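Local coordinates for CG4930 (Drosophila melanogaster, PDB 3ISM), which inhibits the nuclease EndoG by forming a complex with it, at residues N23-G28 with F59-A64. The protein carries 1 engineered substitution. Numbering follows the deposited sequence.
Sequences NDYTIG and FDRTAA
Tyr25 lies against one side of helix 52-75, its ring covered on one face by Arg61 and met at an edge by Thr62. The facial contact is a CH-pi interaction: Arg61 CB lies 3.5 Å from the centroid of the Tyr25 ring and only 10° off the ring normal, almost directly over the centre. Bent at chi2 and chi3, the arginine chain then passes across the tyrosine at about a right angle and brings the guanidinium to the CD2/CE2 side of the ring, with Arg61 CZ 3.7 Å from Tyr25 CD2. The two planes are 56° apart, too steeply inclined for a parallel stack. At the ring edge, Thr62 OG1 comes within 3.4 Å of Tyr25 CD1, near the ring plane; its hydrogen bond goes to Asn58 O, one turn earlier in the helix.

One hydrogen bond links the segments, from Arg61 NH2 to Asn23 O at 2.8 Å. With an N-H...O angle of 132° it is clearly bent, and the donor stands above the carbonyl plane. Ile27 adds a looser van der Waals contact of a methyl with a carbonyl oxygen, its CD1 4.1 Å from Thr62 O, and has its apolar packing further along the same helix on Ala65, Ala66 and Val69.

Replacing Tyr25 by an alanine would probably leave Arg61 CB without its aromatic cover and the arginine chain freer to swing off the Asn23 carbonyl.

Arg43 of helix 32-43 makes a cation-pi contact with Tyr25 and also hydrogen-bonds to Asp24 O, tying the loop to a second helix of this helical domain. The contact thus fastens the loop before helix 32-43 onto helix 52-75, and Arg61 works twice in it, its aliphatic part against an aromatic face and its charged end on a backbone carbonyl, so that ring and main chain are held together.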
# COMPACT_ATOMS: atom_id res chain seq x y z
N ASN C 23 -9.24 6.98 -40.83
CA ASN C 23 -9.07 8.42 -40.75
C ASN C 23 -10.37 9.22 -41.06
O ASN C 23 -10.32 10.39 -41.44
CB ASN C 23 -7.89 8.87 -41.64
CG ASN C 23 -6.59 8.09 -41.37
OD1 ASN C 23 -6.52 7.23 -40.48
ND2 ASN C 23 -5.55 8.40 -42.14
N ASP C 24 -11.52 8.56 -40.88
CA ASP C 24 -12.83 9.20 -41.01
C ASP C 24 -13.53 9.30 -39.65
O ASP C 24 -13.67 8.30 -38.94
CB ASP C 24 -13.73 8.46 -42.00
CG ASP C 24 -13.53 8.92 -43.44
OD1 ASP C 24 -13.41 10.14 -43.68
OD2 ASP C 24 -13.52 8.05 -44.34
N TYR C 25 -13.96 10.50 -39.31
CA TYR C 25 -14.66 10.73 -38.05
C TYR C 25 -16.03 11.28 -38.37
O TYR C 25 -16.32 12.45 -38.15
CB TYR C 25 -13.88 11.72 -37.18
CG TYR C 25 -12.56 11.18 -36.70
CD1 TYR C 25 -12.40 10.73 -35.39
CD2 TYR C 25 -11.45 11.14 -37.55
CE1 TYR C 25 -11.19 10.25 -34.94
CE2 TYR C 25 -10.24 10.65 -37.12
CZ TYR C 25 -10.11 10.21 -35.81
OH TYR C 25 -8.90 9.73 -35.39
N THR C 26 -16.88 10.41 -38.89
CA THR C 26 -18.20 10.78 -39.36
C THR C 26 -19.21 10.89 -38.22
O THR C 26 -19.44 9.94 -37.48
CB THR C 26 -18.70 9.75 -40.38
OG1 THR C 26 -17.73 9.61 -41.41
CG2 THR C 26 -20.03 10.18 -40.98
N ILE C 27 -19.80 12.07 -38.08
CA ILE C 27 -20.92 12.23 -37.18
C ILE C 27 -22.14 12.65 -38.00
O ILE C 27 -22.20 13.77 -38.50
CB ILE C 27 -20.62 13.25 -36.04
CG1 ILE C 27 -19.45 12.76 -35.18
CG2 ILE C 27 -21.87 13.49 -35.19
CD1 ILE C 27 -18.96 13.75 -34.12
N GLY C 28 -23.08 11.73 -38.17
CA GLY C 28 -24.30 12.01 -38.94
C GLY C 28 -25.30 12.85 -38.16
O GLY C 28 -25.24 12.92 -36.92
N PHE C 59 -8.88 12.30 -30.24
CA PHE C 59 -9.89 13.13 -29.61
C PHE C 59 -10.04 14.46 -30.33
O PHE C 59 -11.17 14.93 -30.51
CB PHE C 59 -9.65 13.39 -28.12
CG PHE C 59 -10.74 14.26 -27.50
CD1 PHE C 59 -11.96 13.70 -27.16
CD2 PHE C 59 -10.56 15.63 -27.33
CE1 PHE C 59 -12.98 14.48 -26.65
CE2 PHE C 59 -11.58 16.42 -26.79
CZ PHE C 59 -12.79 15.85 -26.45
N ASP C 60 -8.92 15.09 -30.70
CA ASP C 60 -8.99 16.37 -31.42
C ASP C 60 -9.82 16.25 -32.71
O ASP C 60 -10.62 17.14 -33.01
CB ASP C 60 -7.59 16.91 -31.72
CG ASP C 60 -7.61 18.30 -32.37
OD1 ASP C 60 -8.18 18.47 -33.47
OD2 ASP C 60 -7.02 19.22 -31.79
N ARG C 61 -9.65 15.15 -33.45
CA ARG C 61 -10.45 14.88 -34.64
C ARG C 61 -11.92 14.56 -34.33
O ARG C 61 -12.80 14.89 -35.11
CB ARG C 61 -9.86 13.75 -35.47
CG ARG C 61 -8.57 14.09 -36.23
CD ARG C 61 -8.83 14.96 -37.46
NE ARG C 61 -9.66 14.31 -38.48
CZ ARG C 61 -9.21 13.44 -39.39
NH1 ARG C 61 -7.93 13.10 -39.42
NH2 ARG C 61 -10.06 12.91 -40.27
N THR C 62 -12.19 13.88 -33.23
CA THR C 62 -13.58 13.67 -32.83
C THR C 62 -14.25 14.99 -32.39
O THR C 62 -15.38 15.31 -32.81
CB THR C 62 -13.71 12.59 -31.73
OG1 THR C 62 -13.00 11.40 -32.14
CG2 THR C 62 -15.18 12.23 -31.53
N ALA C 63 -13.54 15.75 -31.56
CA ALA C 63 -14.00 17.05 -31.12
C ALA C 63 -14.35 17.97 -32.30
O ALA C 63 -15.38 18.64 -32.27
CB ALA C 63 -12.93 17.71 -30.25
N ALA C 64 -13.49 18.00 -33.31
CA ALA C 64 -13.65 18.89 -34.46
C ALA C 64 -14.88 18.51 -35.27
O ALA C 64 -15.62 19.38 -35.75
CB ALA C 64 -12.40 18.91 -35.35